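Side-chain contacts in poly-beta-hydroxybuterate polymerase (Cupriavidus necator, PDB 5T6O), which is a class I polyhydroxybutyrate synthase, represented here by its catalytic domain, and probably acts as an acyltransferase that builds the polyester without a template: residues A[143-147]-A[148-152]; A[189-193]-A[194-198]; A[206-209]-A[210-214]; A[263-266]-A[267-270]. The protein carries 1 engineered substitution. All coordinates share one frame; numbering follows the deposited sequence.

Contact 1. Residues A[143-147]-A[148-152]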
# COMPACT_ATOMS: atom_id res chain seq x y z
N VAL A 143 -13.70 -8.63 29.30
CA VAL A 143 -13.60 -7.35 28.61
C VAL A 143 -13.91 -7.58 27.14
O VAL A 143 -13.40 -8.53 26.54
CB VAL A 143 -12.19 -6.73 28.76
CG1 VAL A 143 -12.07 -5.46 27.92
CG2 VAL A 143 -11.89 -6.45 30.23
N THR A 144 -14.73 -6.71 26.56
CA THR A 144 -14.99 -6.69 25.13
C THR A 144 -14.44 -5.39 24.56
O THR A 144 -14.87 -4.30 24.96
CB THR A 144 -16.49 -6.83 24.84
OG1 THR A 144 -16.96 -8.08 25.35
CG2 THR A 144 -16.76 -6.76 23.34
N LEU A 145 -13.50 -5.50 23.62
CA LEU A 145 -12.90 -4.34 22.97
C LEU A 145 -13.41 -4.28 21.54
O LEU A 145 -12.96 -5.04 20.68
CB LEU A 145 -11.37 -4.44 23.00
CG LEU A 145 -10.74 -4.42 24.40
CD1 LEU A 145 -9.21 -4.50 24.28
CD2 LEU A 145 -11.16 -3.15 25.16
N LEU A 146 -14.36 -3.39 21.28
CA LEU A 146 -14.86 -3.18 19.93
C LEU A 146 -14.06 -2.07 19.27
O LEU A 146 -14.06 -0.93 19.76
CB LEU A 146 -16.35 -2.83 19.94
CG LEU A 146 -17.28 -3.81 20.65
CD1 LEU A 146 -18.73 -3.35 20.45
CD2 LEU A 146 -17.11 -5.24 20.13
N THR A 147 -13.36 -2.39 18.17
CA THR A 147 -12.73 -1.37 17.34
C THR A 147 -11.84 -0.45 18.17
O THR A 147 -11.94 0.78 18.12
CB THR A 147 -13.82 -0.58 16.60
OG1 THR A 147 -14.71 -1.53 16.01
CG2 THR A 147 -13.25 0.27 15.49
N THR A 148 -10.95 -1.05 18.95
CA THR A 148 -10.16 -0.33 19.95
C THR A 148 -8.69 -0.30 19.55
O THR A 148 -8.12 -1.33 19.21
CB THR A 148 -10.31 -1.00 21.32
OG1 THR A 148 -11.67 -0.89 21.74
CG2 THR A 148 -9.36 -0.38 22.36
N LEU A 149 -8.08 0.88 19.62
CA LEU A 149 -6.63 0.99 19.47
C LEU A 149 -5.98 0.88 20.84
O LEU A 149 -6.31 1.64 21.76
CB LEU A 149 -6.26 2.32 18.80
CG LEU A 149 -6.65 2.43 17.33
CD1 LEU A 149 -6.44 3.88 16.83
CD2 LEU A 149 -5.84 1.44 16.49
N LEU A 150 -5.08 -0.08 20.98
CA LEU A 150 -4.12 -0.12 22.08
C LEU A 150 -2.69 0.07 21.57
O LEU A 150 -1.91 0.85 22.15
CB LEU A 150 -4.23 -1.44 22.85
CG LEU A 150 -5.59 -1.74 23.49
CD1 LEU A 150 -5.53 -3.09 24.21
CD2 LEU A 150 -6.03 -0.62 24.44
N ASP A 151 -2.34 -0.64 20.50
CA ASP A 151 -1.10 -0.41 19.76
C ASP A 151 -1.42 0.50 18.59
O ASP A 151 -2.20 0.13 17.70
CB ASP A 151 -0.51 -1.75 19.29
CG ASP A 151 0.84 -1.61 18.61
OD1 ASP A 151 1.23 -0.50 18.18
OD2 ASP A 151 1.52 -2.65 18.48
N PHE A 152 -0.84 1.70 18.59
CA PHE A 152 -1.17 2.72 17.61
C PHE A 152 -0.17 2.76 16.46
O PHE A 152 -0.15 3.73 15.68
CB PHE A 152 -1.29 4.10 18.29
CG PHE A 152 -2.50 4.24 19.20
CD1 PHE A 152 -2.59 3.53 20.39
CD2 PHE A 152 -3.53 5.11 18.87
CE1 PHE A 152 -3.70 3.66 21.23
CE2 PHE A 152 -4.66 5.25 19.70
CZ PHE A 152 -4.73 4.53 20.88
O HOH W 1 -10.70 -4.01 19.09
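With chi1 at -65°, Thr148 sets OG1 beside its own backbone N, so that the hydroxyl faces back toward the strand end, while Leu145, with chi1 at -64°, sets CG beside its own N and meets Thr148 and Leu150. Thr148 OG1 donates to Leu146 O at 3.1 Å. The approach is far from head-on: the hydroxyl sits above the carbonyl plane, and the C=O...OG1 angle is only 105°. A threonine suits this place because its OG1 can answer a carbonyl two residues back, while CG2 adds hydrocarbon to a buried position. The same hydroxyl is flanked by apolar atoms, Leu145 CB lying 3.8 Å from Thr148 OG1. Beyond it, the branch tips Leu145 CD1 and Leu150 CD1 meet at 3.9 Å, the two leucines crossing at about a right angle.

The chain bends at Thr147, whose backbone angles are left-handed helical, and the strand ends there. A water bridges Leu145 O (2.9 Å) and Thr148 N (3.0 Å) across the bend, accepting from Thr148 N and probably donating to Leu145 O, at a point where the sheet pattern breaks off.

The bend lies at the C-terminal end of strand 140-146, in the central mixed sheet of the alpha/beta hydrolase fold, where this strand runs parallel between strands 113-118 and 272-277. Leu146 and Thr147 touch both of those strands, whereas Leu145, Thr148 and Leu150 rest on Thr123 and Ser126 of helix 120-134.

Contact 2. Residues A[189-193]-A[194-198]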
# COMPACT_ATOMS: atom_id res chain seq x y z
N GLU A 189 -11.59 21.58 22.57
CA GLU A 189 -11.37 21.39 21.14
C GLU A 189 -12.46 20.49 20.59
O GLU A 189 -12.71 19.41 21.14
CB GLU A 189 -9.99 20.81 20.85
CG GLU A 189 -8.89 21.82 20.98
CD GLU A 189 -9.04 22.97 19.98
OE1 GLU A 189 -9.74 22.81 18.94
OE2 GLU A 189 -8.46 24.04 20.24
N LEU A 190 -13.13 20.97 19.55
CA LEU A 190 -14.15 20.17 18.88
C LEU A 190 -13.54 18.87 18.37
O LEU A 190 -12.44 18.87 17.82
CB LEU A 190 -14.75 20.94 17.71
CG LEU A 190 -15.72 22.06 18.05
CD1 LEU A 190 -16.00 22.88 16.80
CD2 LEU A 190 -17.00 21.47 18.64
N ALA A 191 -14.30 17.78 18.50
CA ALA A 191 -13.84 16.48 18.02
C ALA A 191 -14.99 15.72 17.39
O ALA A 191 -16.13 15.79 17.86
CB ALA A 191 -13.25 15.61 19.15
N ASN A 192 -14.68 14.98 16.33
CA ASN A 192 -15.62 13.99 15.82
C ASN A 192 -14.82 12.78 15.36
O ASN A 192 -13.59 12.79 15.37
CB ASN A 192 -16.48 14.57 14.70
CG ASN A 192 -15.66 15.10 13.55
OD1 ASN A 192 -14.67 14.50 13.16
ND2 ASN A 192 -16.05 16.24 13.02
N THR A 193 -15.53 11.73 14.98
CA THR A 193 -14.88 10.45 14.74
C THR A 193 -14.26 10.39 13.35
O THR A 193 -13.07 10.05 13.21
CB THR A 193 -15.90 9.31 14.90
OG1 THR A 193 -16.40 9.31 16.24
CG2 THR A 193 -15.26 7.97 14.60
N PHE A 194 -15.03 10.70 12.31
CA PHE A 194 -14.52 10.49 10.97
C PHE A 194 -13.48 11.52 10.57
O PHE A 194 -12.67 11.24 9.69
CB PHE A 194 -15.68 10.44 9.97
CG PHE A 194 -16.35 9.10 9.95
CD1 PHE A 194 -17.28 8.77 10.92
CD2 PHE A 194 -15.99 8.14 9.02
CE1 PHE A 194 -17.88 7.51 10.92
CE2 PHE A 194 -16.58 6.89 9.01
CZ PHE A 194 -17.52 6.57 9.97
N SER A 195 -13.44 12.68 11.24
CA SER A 195 -12.39 13.65 10.99
C SER A 195 -11.50 13.88 12.21
O SER A 195 -10.91 14.96 12.35
CB SER A 195 -13.00 14.97 10.50
OG SER A 195 -13.72 14.78 9.29
N PHE A 196 -11.37 12.89 13.10
CA PHE A 196 -10.50 13.09 14.26
C PHE A 196 -9.05 13.35 13.85
O PHE A 196 -8.34 14.08 14.55
CB PHE A 196 -10.53 11.90 15.23
CG PHE A 196 -9.74 12.15 16.48
CD1 PHE A 196 -10.14 13.14 17.36
CD2 PHE A 196 -8.54 11.49 16.71
CE1 PHE A 196 -9.39 13.42 18.50
CE2 PHE A 196 -7.79 11.77 17.84
CZ PHE A 196 -8.23 12.73 18.74
N LEU A 197 -8.59 12.77 12.75
CA LEU A 197 -7.25 13.10 12.26
C LEU A 197 -7.32 13.99 11.02
O LEU A 197 -6.46 13.91 10.14
CB LEU A 197 -6.45 11.83 11.98
CG LEU A 197 -6.30 10.93 13.21
CD1 LEU A 197 -5.60 9.61 12.85
CD2 LEU A 197 -5.57 11.66 14.34
N ARG A 198 -8.36 14.81 10.93
CA ARG A 198 -8.61 15.62 9.75
C ARG A 198 -9.00 17.01 10.22
O ARG A 198 -9.17 17.23 11.43
CB ARG A 198 -9.72 14.98 8.89
CG ARG A 198 -9.32 13.67 8.22
CD ARG A 198 -8.17 13.86 7.25
NE ARG A 198 -7.84 12.60 6.59
CZ ARG A 198 -6.76 12.38 5.85
NH1 ARG A 198 -6.57 11.19 5.31
NH2 ARG A 198 -5.87 13.35 5.66
O HOH W 2 -12.46 16.38 14.67
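This is a local, largely buried contact in a tight turn, where the chain leaves strand 188-191 and bends toward helix 202-215. A side-chain amide and the backbone hold the bend together. Asn192 OD1 accepts from Ser195 N at 2.9 Å, with the N-H tilted about 30° from the carbonyl plane and bent to 136°. The torsion chi1 of 58° puts CG of Asn192 between its own N and carbonyl carbon, and from there OD1 reaches forward to within 3.2 Å of Ser195 CB. Asparagine fits because its carbonyl can take up an N-H three residues ahead. Thr193 O closes the turn more loosely, receiving a weak bond from Phe196 N at 3.3 Å.

The ring of Phe196 comes back beside the strand end, its edge toward Ala191 CB, 4.4 Å from CD1. The ring also touches Leu232 of strand 230-233; a small side chain suits a place beside the ring edge. A water accepts from Asn192 N at 3.1 Å and probably donates, weakly, to Ser195 O. The hydroxyls turn elsewhere, Thr193 OG1 to Asn48 and Ser195 OG to Trp204, while Phe194 meets Phe161 of the second subunit.

Two type I beta turns, Thr193 to Phe196 and Ser195 to Arg198, overlap, the second closed by Arg198 N to Ser195 O at 2.9 Å; they form the first part of the connection from strand 188-191 to helix 202-215.

Contact 3. Residues A[206-209]-A[210-214]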
# COMPACT_ATOMS: atom_id res chain seq x y z
N TYR A 206 -18.75 21.80 6.32
CA TYR A 206 -19.77 22.15 5.33
C TYR A 206 -19.57 21.38 4.02
O TYR A 206 -20.50 20.74 3.50
CB TYR A 206 -19.71 23.66 5.11
CG TYR A 206 -20.64 24.33 4.12
CD1 TYR A 206 -21.91 24.75 4.51
CD2 TYR A 206 -20.21 24.65 2.84
CE1 TYR A 206 -22.73 25.44 3.62
CE2 TYR A 206 -21.02 25.35 1.95
CZ TYR A 206 -22.29 25.73 2.35
OH TYR A 206 -23.11 26.43 1.49
N VAL A 207 -18.36 21.42 3.48
CA VAL A 207 -18.09 20.81 2.18
C VAL A 207 -18.18 19.29 2.26
O VAL A 207 -18.79 18.65 1.39
CB VAL A 207 -16.71 21.28 1.66
CG1 VAL A 207 -16.29 20.46 0.47
CG2 VAL A 207 -16.79 22.71 1.25
N VAL A 208 -17.59 18.69 3.29
CA VAL A 208 -17.60 17.23 3.39
C VAL A 208 -19.02 16.71 3.58
O VAL A 208 -19.45 15.77 2.91
CB VAL A 208 -16.67 16.77 4.52
CG1 VAL A 208 -16.84 15.27 4.77
CG2 VAL A 208 -15.22 17.10 4.16
N ASP A 209 -19.77 17.33 4.50
CA ASP A 209 -21.13 16.86 4.76
C ASP A 209 -21.98 16.96 3.50
O ASP A 209 -22.65 15.99 3.10
CB ASP A 209 -21.75 17.69 5.90
CG ASP A 209 -23.17 17.27 6.23
OD1 ASP A 209 -23.33 16.19 6.86
OD2 ASP A 209 -24.12 18.01 5.87
N ASN A 210 -21.94 18.11 2.84
CA ASN A 210 -22.73 18.30 1.63
C ASN A 210 -22.30 17.33 0.53
O ASN A 210 -23.14 16.83 -0.23
CB ASN A 210 -22.59 19.75 1.19
CG ASN A 210 -23.65 20.16 0.22
OD1 ASN A 210 -23.41 20.22 -0.98
ND2 ASN A 210 -24.84 20.45 0.72
N TYR A 211 -21.00 17.07 0.43
CA TYR A 211 -20.53 16.14 -0.60
C TYR A 211 -21.03 14.72 -0.33
O TYR A 211 -21.52 14.04 -1.24
CB TYR A 211 -19.00 16.14 -0.66
CG TYR A 211 -18.50 15.05 -1.59
CD1 TYR A 211 -18.51 15.23 -2.96
CD2 TYR A 211 -18.06 13.83 -1.08
CE1 TYR A 211 -18.08 14.23 -3.82
CE2 TYR A 211 -17.63 12.81 -1.94
CZ TYR A 211 -17.65 13.03 -3.30
OH TYR A 211 -17.22 12.04 -4.16
N LEU A 212 -20.89 14.25 0.91
CA LEU A 212 -21.27 12.87 1.22
C LEU A 212 -22.76 12.65 1.02
O LEU A 212 -23.18 11.60 0.51
CB LEU A 212 -20.88 12.53 2.66
CG LEU A 212 -19.38 12.52 2.92
CD1 LEU A 212 -19.12 12.27 4.39
CD2 LEU A 212 -18.72 11.45 2.03
N LYS A 213 -23.57 13.63 1.41
CA LYS A 213 -25.02 13.47 1.31
C LYS A 213 -25.48 13.41 -0.13
O LYS A 213 -26.47 12.73 -0.43
CB LYS A 213 -25.72 14.61 2.05
CG LYS A 213 -25.52 14.50 3.54
CD LYS A 213 -26.44 15.42 4.32
CE LYS A 213 -26.26 15.17 5.81
NZ LYS A 213 -27.33 15.77 6.63
N GLY A 214 -24.79 14.07 -1.05
CA GLY A 214 -25.26 14.11 -2.42
C GLY A 214 -24.57 13.15 -3.37
O GLY A 214 -25.02 12.96 -4.50
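Asp209, Asn210 and Val208 carry this contact, each facing a different side of the helix. Asp209 extends its carboxylate anti to the backbone N (chi1 180°) and meets Lys213, one turn further on. The lysine chain is stretched out, and its methylene does the touching: CE of Lys213 lies 3.3 Å from Asp209 OD1, while the charged pair Asp209 OD2 and Lys213 NZ stays at 4.0 Å, a long salt bridge. The ammonium group also has a cation-pi partner in Phe220, so its charge is probably shared between the two.

Asn210 lays its CB over the preceding turn, 3.3 Å from Tyr206 O, and Asn210 N donates to that same oxygen at 3.1 Å. Its amide points away from the helix: OD1 accepts from Ala180 N of the second subunit, as fits a polar residue at an interface. On the buried flank, Val208 CG1 packs against Leu212 CD1 at 3.8 Å, the two side chains lying alongside and pointing the same way. Leu212 continues this apolar strip onto Leu223 of helix 220-227 and Phe161 of the second subunit.

Leu212 N to Val208 O (2.9 Å) and Lys213 N to Asp209 O (3.0 Å) are regular backbone bonds. Both pairs keep the i to i+4 spacing of an alpha-helix; a polar flank (Asp209, Lys213) and an apolar one (Val208, Leu212) make it amphipathic, here at a subunit interface.

Contact 4. Residues A[263-266]-A[267-270]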
# COMPACT_ATOMS: atom_id res chain seq x y z
N VAL A 263 1.18 1.65 33.92
CA VAL A 263 0.17 0.99 33.10
C VAL A 263 0.83 -0.18 32.37
O VAL A 263 1.69 0.01 31.51
CB VAL A 263 -0.48 1.95 32.10
CG1 VAL A 263 -1.41 1.19 31.16
CG2 VAL A 263 -1.23 3.05 32.84
N ASP A 264 0.40 -1.40 32.71
CA ASP A 264 0.80 -2.62 32.02
C ASP A 264 -0.49 -3.30 31.57
O ASP A 264 -1.20 -3.88 32.39
CB ASP A 264 1.62 -3.53 32.94
CG ASP A 264 2.06 -4.83 32.27
OD1 ASP A 264 1.63 -5.14 31.13
OD2 ASP A 264 2.85 -5.56 32.90
N LEU A 265 -0.79 -3.22 30.27
CA LEU A 265 -2.04 -3.78 29.78
C LEU A 265 -2.13 -5.29 29.99
O LEU A 265 -3.24 -5.83 30.04
CB LEU A 265 -2.24 -3.47 28.29
CG LEU A 265 -2.40 -2.00 27.89
CD1 LEU A 265 -2.33 -1.85 26.37
CD2 LEU A 265 -3.69 -1.41 28.43
N ALA A 266 -0.99 -5.97 30.13
CA ALA A 266 -1.04 -7.40 30.41
C ALA A 266 -1.60 -7.70 31.79
O ALA A 266 -2.00 -8.84 32.05
CB ALA A 266 0.35 -8.04 30.26
N SER A 267 -1.64 -6.71 32.68
CA SER A 267 -2.13 -6.94 34.04
C SER A 267 -3.65 -7.02 34.11
O SER A 267 -4.18 -7.43 35.15
CB SER A 267 -1.61 -5.85 34.99
OG SER A 267 -2.21 -4.60 34.70
N ILE A 268 -4.36 -6.64 33.04
CA ILE A 268 -5.82 -6.75 33.05
C ILE A 268 -6.24 -8.21 33.24
O ILE A 268 -7.09 -8.52 34.09
CB ILE A 268 -6.40 -6.17 31.75
CG1 ILE A 268 -6.06 -4.67 31.65
CG2 ILE A 268 -7.92 -6.38 31.70
CD1 ILE A 268 -6.40 -4.05 30.32
N ASP A 269 -5.68 -9.10 32.44
CA ASP A 269 -5.67 -10.55 32.68
C ASP A 269 -7.07 -11.11 32.95
O ASP A 269 -7.34 -11.76 33.97
CB ASP A 269 -4.71 -10.89 33.83
CG ASP A 269 -4.49 -12.39 33.96
OD1 ASP A 269 -4.74 -13.10 32.96
OD2 ASP A 269 -4.10 -12.85 35.06
N VAL A 270 -7.97 -10.87 32.00
CA VAL A 270 -9.28 -11.52 32.01
C VAL A 270 -9.62 -11.95 30.59
O VAL A 270 -9.04 -11.44 29.62
CB VAL A 270 -10.39 -10.60 32.57
CG1 VAL A 270 -10.06 -10.13 33.99
CG2 VAL A 270 -10.62 -9.43 31.63
O HOH W 3 -0.93 -1.56 35.21
O HOH W 4 -4.29 -8.33 29.88
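An Asx turn at Asp264 leads into a short 3-10 segment, and Ser267 reaches back to Asp264. Asp264 OD1 accepts from Ala266 N at 2.9 Å, met from above the carboxylate plane by an N-H bent to 140°. The carbonyl oxygen of Asp264 is gripped twice by Ser267: from N at 2.9 Å, above the carbonyl plane, and from OG at 2.6 Å, in that plane, so the two donors come to the oxygen from different directions. Serine manages this because chi1 of 69° tucks OG between its own N and carbonyl carbon, the crowded position, and turns it back on Asp264. A water accepting from Asp264 N at 2.8 Å donates weakly to the same hydroxyl.

On the inner side, Leu265 CD2 and Ile268 CD1 approach to 4.2 Å, and both residues lie on Ser126 of helix 120-134, as suits buried aliphatic side chains. Ile268 N gives Leu265 O a weak bond at 3.3 Å; a second water donates to Leu265 O at 2.7 Å and accepts from Asp269 N. At Asp269 the backbone takes left-handed helical angles and the chain turns away toward strand 272-277; its OD1 is held by Asn297.

The successive bonds Ser267 N to Asp264 O and, weakly, Ile268 N to Leu265 O are the i+3 to i pattern of a 3-10 helix, here in the connection into a strand of the alpha/beta hydrolase sheet.

Overall arrangement
Contact 1 is the most central of the four and wholly buried. Contact 2 is buried too, with the second subunit beside it; contact 4 is partly buried, and contact 3, also partly buried, lies furthest from the centre of the chain. Contacts 1 and 4 touch each other, Val143 packing on Val270 and Ile268 and Leu150 on Leu265, and both lean on helix 120-134. Contacts 2 and 3 lie on consecutive elements of the chain, with centres about 16 Å apart, and both reach the second subunit. Their chemistry differs: 1, 2 and 4 hold irregular backbone with side-chain bonds and water, whereas 3 is a regular helix with charged, apolar and interface flanks.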